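Local structure of alpha-1,2-mannosyltransferase (Ktr4), putative (Neosartorya fumigata, 7BOP) at residues A[186-194]-A[207-218]; A[198-206]-A[350-358]. The protein is a putative fungal mannosyltransferase of the GT-A glycosyltransferase class, modelled here with GDP and a manganese ion. One frame throughout, in Å; residues are numbered along the deposited sequence.

Contact 1: residues A[186-194]-A[207-218]; sequences NYKYYWRVE and VFRFMEDRNLTY. With MN (manganese (II) ion), chain G; GDP (guanosine-5'-diphosphate), chain H.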
# COMPACT_ATOMS: atom_id res chain seq x y z
N ASN A 186 -16.20 11.95 -4.66
CA ASN A 186 -17.28 11.55 -3.75
C ASN A 186 -17.03 10.25 -2.97
O ASN A 186 -17.93 9.77 -2.28
CB ASN A 186 -18.60 11.49 -4.53
CG ASN A 186 -18.97 12.83 -5.14
OD1 ASN A 186 -18.81 13.88 -4.51
ND2 ASN A 186 -19.46 12.81 -6.38
N TYR A 187 -15.81 9.72 -3.05
CA TYR A 187 -15.42 8.51 -2.32
C TYR A 187 -14.60 8.87 -1.10
O TYR A 187 -13.87 9.85 -1.12
CB TYR A 187 -14.62 7.61 -3.25
CG TYR A 187 -15.46 6.99 -4.33
CD1 TYR A 187 -15.71 7.65 -5.53
CD2 TYR A 187 -16.04 5.74 -4.14
CE1 TYR A 187 -16.50 7.08 -6.52
CE2 TYR A 187 -16.83 5.16 -5.12
CZ TYR A 187 -17.06 5.83 -6.30
OH TYR A 187 -17.84 5.23 -7.25
N LYS A 188 -14.75 8.09 -0.04
CA LYS A 188 -13.96 8.23 1.17
C LYS A 188 -12.93 7.10 1.35
O LYS A 188 -11.88 7.35 1.92
CB LYS A 188 -14.88 8.29 2.39
CG LYS A 188 -14.15 8.54 3.71
CD LYS A 188 -15.13 8.84 4.83
CE LYS A 188 -14.44 9.02 6.17
NZ LYS A 188 -13.47 10.14 6.13
N TYR A 189 -13.24 5.87 0.90
CA TYR A 189 -12.32 4.73 1.09
C TYR A 189 -11.93 4.11 -0.23
O TYR A 189 -12.70 4.12 -1.19
CB TYR A 189 -12.93 3.67 2.02
CG TYR A 189 -13.24 4.21 3.39
CD1 TYR A 189 -12.27 4.23 4.39
CD2 TYR A 189 -14.49 4.74 3.69
CE1 TYR A 189 -12.54 4.74 5.65
CE2 TYR A 189 -14.78 5.25 4.94
CZ TYR A 189 -13.80 5.26 5.92
OH TYR A 189 -14.09 5.78 7.17
N TYR A 190 -10.72 3.57 -0.27
CA TYR A 190 -10.22 2.88 -1.44
C TYR A 190 -9.53 1.60 -1.01
O TYR A 190 -9.02 1.50 0.11
CB TYR A 190 -9.26 3.78 -2.23
CG TYR A 190 -7.91 3.97 -1.56
CD1 TYR A 190 -7.75 4.89 -0.53
CD2 TYR A 190 -6.80 3.21 -1.95
CE1 TYR A 190 -6.53 5.06 0.10
CE2 TYR A 190 -5.56 3.39 -1.33
CZ TYR A 190 -5.44 4.30 -0.31
OH TYR A 190 -4.23 4.48 0.33
N TRP A 191 -9.55 0.63 -1.91
CA TRP A 191 -8.76 -0.61 -1.80
C TRP A 191 -7.92 -0.63 -3.08
O TRP A 191 -8.43 -0.86 -4.17
CB TRP A 191 -9.67 -1.83 -1.69
CG TRP A 191 -8.99 -3.18 -1.52
CD1 TRP A 191 -7.71 -3.52 -1.84
CD2 TRP A 191 -9.60 -4.38 -1.01
NE1 TRP A 191 -7.47 -4.83 -1.56
CE2 TRP A 191 -8.61 -5.39 -1.04
CE3 TRP A 191 -10.87 -4.69 -0.52
CZ2 TRP A 191 -8.85 -6.69 -0.59
CZ3 TRP A 191 -11.12 -5.99 -0.08
CH2 TRP A 191 -10.10 -6.97 -0.11
N ARG A 192 -6.62 -0.37 -2.92
CA ARG A 192 -5.69 -0.38 -4.03
C ARG A 192 -5.31 -1.81 -4.40
O ARG A 192 -4.93 -2.61 -3.53
CB ARG A 192 -4.43 0.43 -3.69
CG ARG A 192 -3.33 0.30 -4.73
CD ARG A 192 -2.23 1.31 -4.47
NE ARG A 192 -0.98 0.91 -5.11
CZ ARG A 192 0.21 1.45 -4.85
NH1 ARG A 192 0.34 2.43 -3.96
NH2 ARG A 192 1.29 0.99 -5.49
N VAL A 193 -5.37 -2.11 -5.69
CA VAL A 193 -5.08 -3.42 -6.23
C VAL A 193 -4.06 -3.27 -7.36
O VAL A 193 -4.14 -2.32 -8.15
CB VAL A 193 -6.37 -4.05 -6.81
CG1 VAL A 193 -6.11 -5.46 -7.31
CG2 VAL A 193 -7.47 -4.04 -5.76
N GLU A 194 -3.12 -4.21 -7.44
CA GLU A 194 -2.17 -4.29 -8.54
C GLU A 194 -2.38 -5.57 -9.33
O GLU A 194 -2.84 -6.56 -8.78
CB GLU A 194 -0.73 -4.31 -8.02
CG GLU A 194 -0.26 -2.97 -7.49
CD GLU A 194 1.26 -2.81 -7.42
OE1 GLU A 194 1.61 -1.76 -6.84
OE2 GLU A 194 2.08 -3.67 -7.91
N VAL A 207 -15.15 -5.02 4.32
CA VAL A 207 -13.91 -4.45 4.88
C VAL A 207 -13.97 -2.93 4.92
O VAL A 207 -13.39 -2.31 5.80
CB VAL A 207 -12.63 -4.90 4.14
CG1 VAL A 207 -12.51 -6.43 4.16
CG2 VAL A 207 -12.57 -4.37 2.72
N PHE A 208 -14.69 -2.33 3.97
CA PHE A 208 -14.80 -0.88 3.93
C PHE A 208 -15.61 -0.35 5.11
O PHE A 208 -15.19 0.62 5.76
CB PHE A 208 -15.42 -0.40 2.61
CG PHE A 208 -14.53 -0.56 1.42
CD1 PHE A 208 -13.25 0.02 1.40
CD2 PHE A 208 -14.97 -1.24 0.29
CE1 PHE A 208 -12.44 -0.09 0.28
CE2 PHE A 208 -14.15 -1.35 -0.84
CZ PHE A 208 -12.89 -0.77 -0.85
N ARG A 209 -16.73 -0.98 5.41
CA ARG A 209 -17.54 -0.57 6.56
C ARG A 209 -16.92 -1.01 7.88
O ARG A 209 -17.15 -0.37 8.90
CB ARG A 209 -18.97 -1.06 6.41
CG ARG A 209 -19.64 -0.43 5.19
CD ARG A 209 -21.13 -0.69 5.16
NE ARG A 209 -21.84 0.04 6.22
CZ ARG A 209 -23.17 0.00 6.41
NH1 ARG A 209 -23.96 -0.73 5.63
NH2 ARG A 209 -23.70 0.70 7.41
N PHE A 210 -16.12 -2.07 7.86
CA PHE A 210 -15.26 -2.39 9.01
C PHE A 210 -14.38 -1.18 9.34
O PHE A 210 -14.35 -0.73 10.48
CB PHE A 210 -14.43 -3.66 8.75
CG PHE A 210 -13.27 -3.82 9.68
CD1 PHE A 210 -13.46 -4.33 10.96
CD2 PHE A 210 -11.99 -3.44 9.30
CE1 PHE A 210 -12.39 -4.47 11.84
CE2 PHE A 210 -10.91 -3.59 10.17
CZ PHE A 210 -11.11 -4.10 11.44
N MET A 211 -13.73 -0.62 8.31
CA MET A 211 -12.88 0.58 8.46
C MET A 211 -13.70 1.78 8.95
O MET A 211 -13.32 2.46 9.91
CB MET A 211 -12.21 0.99 7.15
CG MET A 211 -11.30 -0.04 6.50
SD MET A 211 -9.69 -0.14 7.27
CE MET A 211 -8.95 1.42 6.81
N GLU A 212 -14.82 2.02 8.28
CA GLU A 212 -15.65 3.19 8.58
C GLU A 212 -16.23 3.18 9.99
O GLU A 212 -16.17 4.19 10.68
CB GLU A 212 -16.76 3.34 7.54
CG GLU A 212 -17.56 4.61 7.73
CD GLU A 212 -18.41 4.95 6.53
OE1 GLU A 212 -18.50 6.15 6.20
OE2 GLU A 212 -18.99 4.03 5.92
N ASP A 213 -16.77 2.04 10.41
CA ASP A 213 -17.39 1.93 11.74
C ASP A 213 -16.40 2.11 12.86
O ASP A 213 -16.79 2.51 13.95
CB ASP A 213 -18.08 0.58 11.93
CG ASP A 213 -19.29 0.40 11.03
OD1 ASP A 213 -19.73 1.40 10.43
OD2 ASP A 213 -19.77 -0.74 10.91
N ARG A 214 -15.12 1.81 12.60
CA ARG A 214 -14.06 1.99 13.61
C ARG A 214 -13.18 3.23 13.39
O ARG A 214 -12.17 3.40 14.07
CB ARG A 214 -13.21 0.71 13.64
CG ARG A 214 -13.95 -0.47 14.21
CD ARG A 214 -13.37 -1.79 13.75
NE ARG A 214 -14.23 -2.90 14.15
CZ ARG A 214 -15.38 -3.23 13.55
NH1 ARG A 214 -15.83 -2.54 12.50
NH2 ARG A 214 -16.08 -4.26 14.00
N ASN A 215 -13.58 4.09 12.45
CA ASN A 215 -12.82 5.29 12.06
C ASN A 215 -11.36 4.99 11.73
O ASN A 215 -10.45 5.75 12.09
CB ASN A 215 -12.96 6.36 13.14
CG ASN A 215 -14.39 6.81 13.32
OD1 ASN A 215 -15.02 7.28 12.38
ND2 ASN A 215 -14.92 6.65 14.51
N LEU A 216 -11.13 3.88 11.03
CA LEU A 216 -9.78 3.48 10.68
C LEU A 216 -9.27 4.27 9.49
O LEU A 216 -10.03 4.68 8.60
CB LEU A 216 -9.70 1.97 10.42
CG LEU A 216 -10.13 1.08 11.60
CD1 LEU A 216 -9.92 -0.38 11.25
CD2 LEU A 216 -9.44 1.42 12.91
N THR A 217 -7.96 4.49 9.49
CA THR A 217 -7.29 5.30 8.51
C THR A 217 -6.67 4.45 7.42
O THR A 217 -6.66 4.85 6.26
CB THR A 217 -6.20 6.15 9.21
OG1 THR A 217 -6.83 6.98 10.19
CG2 THR A 217 -5.43 7.01 8.24
N TYR A 218 -6.13 3.28 7.77
CA TYR A 218 -5.31 2.53 6.83
C TYR A 218 -5.19 1.09 7.23
O TYR A 218 -5.13 0.78 8.42
CB TYR A 218 -3.92 3.16 6.80
CG TYR A 218 -2.96 2.68 5.75
CD1 TYR A 218 -2.93 3.26 4.48
CD2 TYR A 218 -2.00 1.70 6.05
CE1 TYR A 218 -1.99 2.87 3.54
CE2 TYR A 218 -1.06 1.30 5.11
CZ TYR A 218 -1.06 1.88 3.86
OH TYR A 218 -0.11 1.47 2.95
MN MN G . 3.64 -4.63 -8.66
PB GDP H . 6.33 -2.89 -8.42
O1B GDP H . 7.27 -3.84 -9.12
O2B GDP H . 5.05 -3.55 -7.88
O3B GDP H . 6.98 -1.93 -7.44
O3A GDP H . 5.89 -1.93 -9.66
PA GDP H . 4.71 -2.24 -10.72
O1A GDP H . 5.27 -2.29 -12.12
O2A GDP H . 3.83 -3.38 -10.16
O5' GDP H . 3.97 -0.81 -10.59
C5' GDP H . 3.17 -0.49 -9.45
C4' GDP H . 1.72 -0.24 -9.88
O4' GDP H . 1.68 0.89 -10.75
C3' GDP H . 1.10 -1.37 -10.68
O3' GDP H . -0.31 -1.36 -10.40
C2' GDP H . 1.39 -1.02 -12.13
O2' GDP H . 0.41 -1.55 -13.02
C1' GDP H . 1.36 0.50 -12.09
N9 GDP H . 2.28 1.25 -12.99
C8 GDP H . 3.63 1.38 -12.92
N7 GDP H . 4.07 2.20 -13.91
C5 GDP H . 3.00 2.61 -14.61
C6 GDP H . 2.74 3.49 -15.77
O6 GDP H . 3.70 4.04 -16.34
N1 GDP H . 1.47 3.66 -16.19
C2 GDP H . 0.42 3.07 -15.57
N2 GDP H . -0.84 3.27 -16.01
N3 GDP H . 0.59 2.25 -14.50
C4 GDP H . 1.82 2.00 -13.99
O HOH W 1 -12.02 6.47 8.47
O HOH W 2 2.19 -5.81 -10.11
O HOH W 3 5.19 -5.95 -9.81
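Tyr189 reaches from strand 189-192 to helix 207-213 and lies against Phe208, Met211 and Glu212 of that helix. Its CB packs against the Phe208 ring, 3.7 Å from CD1. With CG beside the backbone N (chi1 -60°), the ring then runs on toward the end of the helix: on one side CE1 comes within 4.1 Å of Met211 CB, and on the other CE2 lies 3.8 Å from Glu212 CB. The side chain of Glu212 passes the ring at about a right angle, and its OE2 is bonded elsewhere, to Thr67. At the tip, Tyr189 OH sits close to Glu212 CA and donates to a water at 2.5 Å, which in turn donates to Leu216 O. That carbonyl stands at the edge of the Tyr189 ring. Leu216 also belongs to the helix-ending Schellman motif: its N bonds Met211 O, and Asn215, with positive phi, is the C-prime residue.

Phe208 lies between helix and strand. Its rim points at the strand backbone, with CE1 3.6 Å from Tyr190 C, while CZ is 3.5 Å from Trp191 CB. Trp191 swings its indole anti to the backbone N (chi1 -178°), which brings CZ3 to 3.5 Å from Val207 CG2; Leu90 of helix 80-98 also touches Trp191, and Trp94 touches Val207.

Beyond the packed part, Arg192 holds Glu194 OE1 in a salt bridge, and OE2 binds manganese at 2.0 Å with His343, two GDP oxygens and two waters. A sheet strand running on to a metal ligand beside GDP, with a helix packed on it, is consistent with this family's GT-A fold.

Contact 2: residues A[198-206]-A[350-358]; sequences QFFCNVDYD and PNSPKCSKC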
# COMPACT_ATOMS: atom_id res chain seq x y z
N GLN A 198 -2.17 -12.27 -5.76
CA GLN A 198 -3.13 -13.31 -5.38
C GLN A 198 -3.83 -12.99 -4.07
O GLN A 198 -3.24 -12.40 -3.16
CB GLN A 198 -2.44 -14.67 -5.25
CG GLN A 198 -1.54 -15.06 -6.41
CD GLN A 198 -1.01 -16.47 -6.25
OE1 GLN A 198 -1.74 -17.43 -6.48
NE2 GLN A 198 0.24 -16.61 -5.82
N PHE A 199 -5.08 -13.41 -3.98
CA PHE A 199 -5.83 -13.42 -2.72
C PHE A 199 -6.22 -14.86 -2.43
O PHE A 199 -6.78 -15.54 -3.30
CB PHE A 199 -7.07 -12.52 -2.79
CG PHE A 199 -6.74 -11.08 -2.99
CD1 PHE A 199 -6.47 -10.25 -1.91
CD2 PHE A 199 -6.68 -10.54 -4.27
CE1 PHE A 199 -6.15 -8.92 -2.09
CE2 PHE A 199 -6.35 -9.20 -4.46
CZ PHE A 199 -6.10 -8.39 -3.37
N PHE A 200 -5.94 -15.31 -1.21
CA PHE A 200 -6.04 -16.72 -0.85
C PHE A 200 -7.22 -17.09 0.04
O PHE A 200 -7.51 -18.28 0.14
CB PHE A 200 -4.76 -17.16 -0.13
CG PHE A 200 -3.50 -17.01 -0.94
CD1 PHE A 200 -3.31 -17.77 -2.09
CD2 PHE A 200 -2.50 -16.12 -0.54
CE1 PHE A 200 -2.14 -17.64 -2.83
CE2 PHE A 200 -1.33 -16.00 -1.27
CZ PHE A 200 -1.14 -16.75 -2.42
N CYS A 201 -7.87 -16.12 0.69
CA CYS A 201 -8.84 -16.40 1.76
C CYS A 201 -10.17 -15.73 1.52
O CYS A 201 -10.22 -14.55 1.18
CB CYS A 201 -8.33 -15.91 3.12
SG CYS A 201 -6.65 -16.45 3.50
N ASN A 202 -11.25 -16.48 1.72
CA ASN A 202 -12.58 -15.88 1.72
C ASN A 202 -12.68 -14.90 2.87
O ASN A 202 -12.25 -15.19 3.98
CB ASN A 202 -13.67 -16.95 1.85
CG ASN A 202 -13.79 -17.80 0.60
OD1 ASN A 202 -13.51 -17.34 -0.50
ND2 ASN A 202 -14.17 -19.05 0.76
N VAL A 203 -13.21 -13.72 2.57
CA VAL A 203 -13.46 -12.69 3.57
C VAL A 203 -14.96 -12.44 3.54
O VAL A 203 -15.52 -12.10 2.49
CB VAL A 203 -12.63 -11.44 3.25
CG1 VAL A 203 -12.96 -10.30 4.21
CG2 VAL A 203 -11.15 -11.78 3.33
N ASP A 204 -15.61 -12.61 4.69
CA ASP A 204 -17.07 -12.64 4.78
C ASP A 204 -17.68 -11.43 5.48
O ASP A 204 -18.80 -11.51 5.98
CB ASP A 204 -17.50 -13.95 5.45
CG ASP A 204 -17.20 -15.15 4.59
OD1 ASP A 204 -17.46 -15.08 3.38
OD2 ASP A 204 -16.71 -16.16 5.11
N TYR A 205 -16.95 -10.32 5.52
CA TYR A 205 -17.47 -9.05 6.01
C TYR A 205 -17.04 -7.92 5.09
O TYR A 205 -16.05 -8.04 4.35
CB TYR A 205 -17.04 -8.80 7.47
CG TYR A 205 -15.54 -8.68 7.66
CD1 TYR A 205 -14.74 -9.82 7.81
CD2 TYR A 205 -14.91 -7.43 7.66
CE1 TYR A 205 -13.35 -9.72 7.97
CE2 TYR A 205 -13.53 -7.32 7.82
CZ TYR A 205 -12.75 -8.47 7.97
OH TYR A 205 -11.37 -8.35 8.13
N ASP A 206 -17.78 -6.83 5.14
CA ASP A 206 -17.51 -5.66 4.34
C ASP A 206 -16.31 -4.90 4.95
O ASP A 206 -16.46 -4.22 5.97
CB ASP A 206 -18.76 -4.77 4.28
CG ASP A 206 -18.60 -3.56 3.40
OD1 ASP A 206 -17.44 -3.14 3.14
OD2 ASP A 206 -19.65 -3.00 2.96
N PRO A 350 -2.53 -16.34 6.48
CA PRO A 350 -2.97 -16.71 7.81
C PRO A 350 -3.41 -18.17 7.91
O PRO A 350 -3.76 -18.79 6.91
CB PRO A 350 -4.17 -15.79 8.04
CG PRO A 350 -4.75 -15.63 6.67
CD PRO A 350 -3.59 -15.65 5.72
N ASN A 351 -3.36 -18.69 9.13
CA ASN A 351 -3.88 -20.01 9.45
C ASN A 351 -5.39 -19.91 9.68
O ASN A 351 -5.86 -19.58 10.78
CB ASN A 351 -3.17 -20.59 10.68
CG ASN A 351 -3.81 -21.86 11.19
OD1 ASN A 351 -4.43 -22.61 10.43
ND2 ASN A 351 -3.69 -22.10 12.49
N SER A 352 -6.14 -20.19 8.62
CA SER A 352 -7.59 -20.17 8.67
C SER A 352 -8.15 -21.15 7.66
O SER A 352 -7.63 -21.25 6.55
CB SER A 352 -8.09 -18.76 8.33
OG SER A 352 -9.46 -18.75 7.96
N PRO A 353 -9.25 -21.85 8.02
CA PRO A 353 -9.91 -22.71 7.04
C PRO A 353 -10.58 -21.95 5.88
O PRO A 353 -11.00 -22.57 4.92
CB PRO A 353 -10.95 -23.46 7.87
CG PRO A 353 -11.24 -22.57 9.02
CD PRO A 353 -9.99 -21.79 9.29
N LYS A 354 -10.66 -20.62 5.96
CA LYS A 354 -11.12 -19.83 4.81
C LYS A 354 -10.10 -19.67 3.68
O LYS A 354 -10.44 -19.17 2.60
CB LYS A 354 -11.59 -18.46 5.29
CG LYS A 354 -12.77 -18.57 6.23
CD LYS A 354 -13.24 -17.22 6.73
CE LYS A 354 -14.42 -17.41 7.68
NZ LYS A 354 -15.29 -16.21 7.67
N CYS A 355 -8.85 -20.09 3.92
CA CYS A 355 -7.76 -19.92 2.98
C CYS A 355 -7.45 -21.21 2.26
O CYS A 355 -7.69 -22.28 2.77
CB CYS A 355 -6.51 -19.45 3.71
SG CYS A 355 -6.82 -18.03 4.76
N SER A 356 -6.89 -21.09 1.07
CA SER A 356 -6.27 -22.22 0.40
C SER A 356 -5.13 -21.75 -0.49
O SER A 356 -5.05 -20.56 -0.82
CB SER A 356 -7.31 -23.00 -0.40
OG SER A 356 -7.84 -22.18 -1.40
N LYS A 357 -4.24 -22.68 -0.85
CA LYS A 357 -3.13 -22.47 -1.79
C LYS A 357 -2.00 -21.54 -1.32
O LYS A 357 -1.23 -21.04 -2.14
CB LYS A 357 -3.65 -22.00 -3.17
CG LYS A 357 -4.64 -22.97 -3.80
CD LYS A 357 -5.00 -22.55 -5.22
CE LYS A 357 -5.56 -23.72 -6.03
NZ LYS A 357 -5.86 -23.33 -7.44
N CYS A 358 -1.90 -21.30 -0.02
CA CYS A 358 -0.74 -20.63 0.55
C CYS A 358 -0.33 -21.36 1.82
O CYS A 358 -1.15 -21.99 2.48
CB CYS A 358 -0.97 -19.12 0.77
SG CYS A 358 -2.17 -18.64 2.06
O HOH W 4 -14.32 -13.40 7.07
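Lys354 NZ and Asp204 OD2 form a salt bridge of 2.9 Å, the amine arriving on the anti side of the carboxylate and slightly out of its plane. The lysine chain, extended beyond CG, lies along Asn202 on its way there, with CB and CD each near Asn202 O. Water bound to Asp204 N also accepts from NZ, and the other carboxylate oxygen, OD1, pairs with Lys97, so Asp204 lies between two lysines, which would be expected to favour its charged form.

Two backbone hydrogen bonds follow. Asn202 N donates to Lys354 O at 2.9 Å, from above the carbonyl plane, and Ser356 N donates to Phe200 O at 3.0 Å in a fairly straight bond (159°). They flank Cys201 and Cys355, whose CA atoms are only 3.9 Å apart and whose CA-H groups also approach the same two carbonyl oxygens. Between them runs the disulfide, Cys201 SG to Cys355 SG 2.0 Å with chi3 103°; Pro350 CG rests 3.8 Å from Cys201 SG.

Farther out, Phe200 offers one ring face to Cys358. Cys358 CB stands over the centre of the Phe200 ring, 3.6 Å from its centroid, in a CH-pi contact, while SG, itself joined to Cys349, approaches obliquely. Lys357 O lies 3.6 Å from Phe200 CE1.

On the 350-358 side, Ser352 OG accepts from Lys354 N in an ST turn, and a type I turn from Ser352 to Cys355 presents Lys354 and Cys355 to 198-206. The whole is a single antiparallel beta bridge whose non-hydrogen-bonded pair, Cys201 and Cys355, is joined by a disulfide.

In the fold
Contact 1 belongs to the core and contact 2 lies nearer the surface, their centres about 19 Å apart. The first joins a strand of the large mixed sheet to a helix through aromatic and aliphatic packing; the second ties two loops together with a disulfide, backbone bonds and a salt bridge. They share one run of chain: strand 189-192, strand 198-199 and helix 207-213 follow one another, and 198-206 makes up most of the link between 186-194 and 207-218. They touch directly where Trp191 packs on Phe199 and Phe210 on Tyr205. Contact 2 thereby fastens a loop far along the sequence, following strand 346-348, to the connection leading into the helix of contact 1.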